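Local atomic coordinates of ABC transporter ATP-binding protein (Leptospira interrogans serovar Copenhageni, PDB entry 4HZI), a protein that probably binds and hydrolyses ATP as the ATPase subunit of an orphan ABC transporter involved in manganese utilization and tolerance. Residues 32-44 against 50-62. Numbering follows the deposited sequence.
Sequences NSLLSLEKISYKP and LDSVSFEIKTNEH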
loop_
_atom_site.group_PDB
_atom_site.type_symbol
_atom_site.label_atom_id
_atom_site.label_comp_id
_atom_site.label_asym_id
_atom_site.label_seq_id
_atom_site.Cartn_x
_atom_site.Cartn_y
_atom_site.Cartn_z
ATOM N N ASN A 32 23.794 9.464 25.711
ATOM C CA ASN A 32 22.378 9.253 25.247
ATOM C C ASN A 32 22.215 8.728 23.794
ATOM O O ASN A 32 21.158 8.927 23.161
ATOM C CB ASN A 32 21.544 10.533 25.442
ATOM C CG ASN A 32 21.891 11.625 24.443
ATOM O OD1 ASN A 32 22.887 11.541 23.716
ATOM N ND2 ASN A 32 21.071 12.668 24.410
ATOM N N SER A 33 23.233 8.041 23.280
ATOM C CA SER A 33 23.052 7.247 22.051
ATOM C C SER A 33 22.223 6.017 22.437
ATOM O O SER A 33 22.656 5.230 23.269
ATOM C CB SER A 33 24.389 6.801 21.493
ATOM O OG SER A 33 24.174 5.913 20.392
ATOM N N LEU A 34 21.036 5.855 21.869
ATOM C CA LEU A 34 20.127 4.774 22.305
ATOM C C LEU A 34 20.299 3.544 21.362
ATOM O O LEU A 34 20.453 2.453 21.813
ATOM C CB LEU A 34 18.671 5.258 22.330
ATOM C CG LEU A 34 17.657 4.312 22.960
ATOM C CD1 LEU A 34 16.489 5.074 23.621
ATOM C CD2 LEU A 34 17.139 3.371 21.891
ATOM N N LEU A 35 20.226 3.762 20.071
ATOM C CA LEU A 35 20.496 2.708 19.068
ATOM C C LEU A 35 21.640 3.160 18.162
ATOM O O LEU A 35 21.648 4.290 17.629
ATOM C CB LEU A 35 19.273 2.446 18.226
ATOM C CG LEU A 35 19.456 1.356 17.151
ATOM C CD1 LEU A 35 19.648 0.006 17.822
ATOM C CD2 LEU A 35 18.323 1.294 16.162
ATOM N N SER A 36 22.625 2.287 17.968
ATOM C CA SER A 36 23.682 2.615 17.036
ATOM C C SER A 36 24.074 1.397 16.220
ATOM O O SER A 36 24.201 0.310 16.768
ATOM C CB SER A 36 24.906 3.187 17.695
ATOM O OG SER A 36 25.485 2.310 18.587
ATOM N N LEU A 37 24.203 1.626 14.926
ATOM C CA LEU A 37 24.703 0.624 13.983
ATOM C C LEU A 37 25.953 1.214 13.347
ATOM O O LEU A 37 25.936 2.347 12.848
ATOM C CB LEU A 37 23.691 0.347 12.909
ATOM C CG LEU A 37 22.519 -0.557 13.302
ATOM C CD1 LEU A 37 21.556 0.126 14.271
ATOM C CD2 LEU A 37 21.783 -1.022 12.087
ATOM N N GLU A 38 27.034 0.457 13.393
ATOM C CA GLU A 38 28.294 0.860 12.744
ATOM C C GLU A 38 28.742 -0.242 11.757
ATOM O O GLU A 38 29.073 -1.344 12.193
ATOM C CB GLU A 38 29.361 1.033 13.813
ATOM C CG GLU A 38 29.024 2.135 14.802
ATOM C CD GLU A 38 30.132 2.384 15.813
ATOM O OE1 GLU A 38 30.527 1.442 16.536
ATOM O OE2 GLU A 38 30.595 3.532 15.891
ATOM N N LYS A 39 28.650 0.084 10.472
ATOM C CA LYS A 39 29.057 -0.748 9.358
ATOM C C LYS A 39 28.417 -2.118 9.414
ATOM O O LYS A 39 29.083 -3.140 9.211
ATOM C CB LYS A 39 30.578 -0.903 9.347
ATOM C CG LYS A 39 31.321 0.403 9.159
ATOM C CD LYS A 39 32.826 0.135 9.152
ATOM C CE LYS A 39 33.618 1.394 9.460
ATOM N NZ LYS A 39 33.344 2.492 8.482
ATOM N N ILE A 40 27.129 -2.147 9.714
ATOM C CA ILE A 40 26.374 -3.410 9.770
ATOM C C ILE A 40 26.177 -3.998 8.388
ATOM O O ILE A 40 25.584 -3.411 7.464
ATOM C CB ILE A 40 25.028 -3.265 10.549
ATOM C CG1 ILE A 40 25.302 -3.140 12.037
ATOM C CG2 ILE A 40 24.082 -4.441 10.267
ATOM C CD1 ILE A 40 25.697 -4.418 12.788
ATOM N N SER A 41 26.696 -5.220 8.236
ATOM C CA SER A 41 26.538 -5.944 7.027
ATOM C C SER A 41 25.870 -7.292 7.273
ATOM O O SER A 41 25.984 -7.875 8.338
ATOM C CB SER A 41 27.925 -6.131 6.379
ATOM O OG SER A 41 28.285 -4.953 5.681
ATOM N N TYR A 42 25.128 -7.754 6.284
ATOM C CA TYR A 42 24.438 -9.036 6.360
ATOM C C TYR A 42 24.552 -9.738 4.991
ATOM O O TYR A 42 23.983 -9.300 3.984
ATOM C CB TYR A 42 22.978 -8.860 6.745
ATOM C CG TYR A 42 22.192 -10.155 6.927
ATOM C CD1 TYR A 42 22.621 -11.125 7.835
ATOM C CD2 TYR A 42 21.074 -10.422 6.165
ATOM C CE1 TYR A 42 21.948 -12.336 7.985
ATOM C CE2 TYR A 42 20.392 -11.627 6.312
ATOM C CZ TYR A 42 20.834 -12.567 7.248
ATOM O OH TYR A 42 20.151 -13.741 7.418
ATOM N N LYS A 43 25.350 -10.806 4.964
ATOM C CA LYS A 43 25.587 -11.596 3.750
ATOM C C LYS A 43 25.500 -13.109 4.080
ATOM O O LYS A 43 26.514 -13.793 4.217
ATOM C CB LYS A 43 26.969 -11.250 3.241
ATOM C CG LYS A 43 27.268 -11.800 1.857
ATOM C CD LYS A 43 28.710 -11.563 1.461
ATOM C CE LYS A 43 29.042 -12.299 0.175
ATOM N NZ LYS A 43 30.488 -12.633 0.130
ATOM N N PRO A 44 24.289 -13.625 4.250
ATOM C CA PRO A 44 24.212 -14.967 4.826
ATOM C C PRO A 44 24.631 -16.087 3.840
ATOM O O PRO A 44 25.109 -17.124 4.296
ATOM C CB PRO A 44 22.749 -15.102 5.201
ATOM C CG PRO A 44 22.031 -14.135 4.290
ATOM C CD PRO A 44 22.969 -12.994 4.132
ATOM N N LEU A 50 22.489 -6.446 3.297
ATOM C CA LEU A 50 22.808 -5.164 3.924
ATOM C C LEU A 50 24.272 -4.945 3.781
ATOM O O LEU A 50 25.060 -5.838 4.050
ATOM C CB LEU A 50 22.410 -5.161 5.384
ATOM C CG LEU A 50 20.917 -5.440 5.569
ATOM C CD1 LEU A 50 20.604 -5.585 7.034
ATOM C CD2 LEU A 50 20.027 -4.349 4.975
ATOM N N ASP A 51 24.640 -3.755 3.355
ATOM C CA ASP A 51 26.050 -3.421 3.165
ATOM C C ASP A 51 26.537 -2.196 3.926
ATOM O O ASP A 51 26.254 -1.071 3.502
ATOM C CB ASP A 51 26.231 -3.207 1.695
ATOM C CG ASP A 51 27.691 -3.023 1.286
ATOM O OD1 ASP A 51 28.595 -2.991 2.123
ATOM O OD2 ASP A 51 27.887 -2.902 0.082
ATOM N N SER A 52 27.231 -2.457 5.027
ATOM C CA SER A 52 27.917 -1.454 5.856
ATOM C C SER A 52 26.954 -0.335 6.315
ATOM O O SER A 52 27.206 0.875 6.151
ATOM C CB SER A 52 29.134 -0.884 5.080
ATOM O OG SER A 52 29.942 -0.123 5.950
ATOM N N VAL A 53 25.843 -0.764 6.898
ATOM C CA VAL A 53 24.767 0.160 7.310
ATOM C C VAL A 53 25.181 0.861 8.599
ATOM O O VAL A 53 25.542 0.249 9.590
ATOM C CB VAL A 53 23.436 -0.621 7.489
ATOM C CG1 VAL A 53 22.348 0.252 8.146
ATOM C CG2 VAL A 53 22.932 -1.065 6.158
ATOM N N SER A 54 25.163 2.199 8.547
ATOM C CA SER A 54 25.528 2.997 9.692
ATOM C C SER A 54 24.493 4.113 9.924
ATOM O O SER A 54 24.128 4.864 9.009
ATOM C CB SER A 54 26.913 3.619 9.448
ATOM O OG SER A 54 27.924 2.618 9.475
ATOM N N PHE A 55 24.015 4.187 11.151
ATOM C CA PHE A 55 23.200 5.289 11.598
ATOM C C PHE A 55 23.041 5.229 13.108
ATOM O O PHE A 55 23.474 4.284 13.765
ATOM C CB PHE A 55 21.851 5.366 10.870
ATOM C CG PHE A 55 20.884 4.248 11.164
ATOM C CD1 PHE A 55 19.924 4.337 12.205
ATOM C CD2 PHE A 55 20.867 3.133 10.328
ATOM C CE1 PHE A 55 19.006 3.308 12.402
ATOM C CE2 PHE A 55 19.938 2.102 10.536
ATOM C CZ PHE A 55 19.012 2.199 11.557
ATOM N N GLU A 56 22.410 6.236 13.695
ATOM C CA GLU A 56 22.168 6.145 15.134
ATOM C C GLU A 56 20.933 6.943 15.529
ATOM O O GLU A 56 20.540 7.828 14.788
ATOM C CB GLU A 56 23.381 6.569 15.941
ATOM C CG GLU A 56 23.739 8.022 15.936
ATOM C CD GLU A 56 23.943 8.580 17.360
ATOM O OE1 GLU A 56 24.076 7.808 18.368
ATOM O OE2 GLU A 56 23.958 9.826 17.475
ATOM N N ILE A 57 20.301 6.549 16.632
ATOM C CA ILE A 57 19.093 7.233 17.104
ATOM C C ILE A 57 19.377 7.530 18.576
ATOM O O ILE A 57 19.748 6.644 19.355
ATOM C CB ILE A 57 17.807 6.352 16.984
ATOM C CG1 ILE A 57 17.600 5.851 15.548
ATOM C CG2 ILE A 57 16.586 7.116 17.519
ATOM C CD1 ILE A 57 16.462 4.860 15.374
ATOM N N LYS A 58 19.218 8.798 18.966
ATOM C CA LYS A 58 19.419 9.177 20.362
ATOM C C LYS A 58 18.092 9.119 21.095
ATOM O O LYS A 58 17.016 9.099 20.474
ATOM C CB LYS A 58 19.975 10.593 20.421
ATOM C CG LYS A 58 21.239 10.764 19.594
ATOM C CD LYS A 58 22.156 11.769 20.240
ATOM C CE LYS A 58 23.445 11.936 19.460
ATOM N NZ LYS A 58 23.166 12.425 18.090
ATOM N N THR A 59 18.179 9.024 22.422
ATOM C CA THR A 59 17.019 9.089 23.288
ATOM C C THR A 59 16.095 10.232 22.862
ATOM O O THR A 59 16.536 11.344 22.620
ATOM C CB THR A 59 17.456 9.220 24.759
ATOM O OG1 THR A 59 18.175 8.042 25.103
ATOM C CG2 THR A 59 16.253 9.287 25.672
ATOM N N ASN A 60 14.818 9.908 22.721
ATOM C CA ASN A 60 13.768 10.858 22.337
ATOM C C ASN A 60 13.845 11.425 20.914
ATOM O O ASN A 60 13.139 12.388 20.564
ATOM C CB ASN A 60 13.631 11.966 23.421
ATOM C CG ASN A 60 13.244 11.392 24.777
ATOM O OD1 ASN A 60 12.549 10.382 24.870
ATOM N ND2 ASN A 60 13.673 12.056 25.839
ATOM N N GLU A 61 14.664 10.809 20.054
ATOM C CA GLU A 61 14.587 11.086 18.643
ATOM C C GLU A 61 13.576 10.170 17.910
ATOM O O GLU A 61 13.271 9.002 18.313
ATOM C CB GLU A 61 15.956 10.952 17.952
ATOM C CG GLU A 61 16.968 11.961 18.435
ATOM C CD GLU A 61 18.219 11.958 17.582
ATOM O OE1 GLU A 61 18.601 10.853 17.082
ATOM O OE2 GLU A 61 18.815 13.062 17.434
ATOM N N HIS A 62 13.061 10.716 16.827
ATOM C CA HIS A 62 12.132 10.014 15.961
ATOM C C HIS A 62 12.812 10.005 14.572
ATOM O O HIS A 62 12.995 11.039 13.930
ATOM C CB HIS A 62 10.769 10.723 16.003
ATOM C CG HIS A 62 10.148 10.646 17.352
ATOM N ND1 HIS A 62 9.685 9.452 17.888
ATOM C CD2 HIS A 62 10.043 11.571 18.346
ATOM C CE1 HIS A 62 9.251 9.666 19.119
ATOM N NE2 HIS A 62 9.455 10.945 19.420
HETATM O O HOH W 1 29.815 -5.496 3.782
#
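Leu37 lays its CD2 methyl alongside Phe55, 3.9 Å from CE2 of the ring, while its CD1 sits over one ring face, offset toward the rim. The same CD2 also meets CG1 of Val53, and the CD2 of Leu35 packs beside CD1 of Ile57, 4.1 Å away. Setting CG of Phe55 between its own N and carbonyl carbon (chi1 68°) brings the ring back toward these leucines. This oily face continues through Ile40, Tyr42 and Leu50; helix 73-80 lies against Leu37, Ile40 and Leu50, and Phe194 of the central sheet against Leu35.

Ser36 and Glu56 point out through the other face. Glu56 bends at chi2 and sends OE1 to the hydroxyl of Ser33, whose OG donates over 2.8 Å, nearly along the C-O axis of the carboxylate; OE2 forms a salt bridge with Lys58 NZ, though the hydrogen bond within it is weak.

The backbones run antiparallel but are not in even step. At a classic bulge, Ile57 O takes two N-H groups, Leu34 and Leu35. Farther along, Lys39 and Ser52 both adopt left-handed backbone angles, and the paired G1 bulges turn a corner in both strands. Serines bridge that corner: Ser54 OG accepts from Lys39 N at 2.8 Å, and Ser41 OG accepts from Ser52 N, also at 2.8 Å. Beyond it, Tyr42 N donates to Leu50 O over 2.9 Å.

With strand 90-93 on the far side of 36-42, this hairpin forms part of the antiparallel beta subdomain of an ABC ATPase, lying against the core that carries the probable Walker A P-loop, which Leu50 touches.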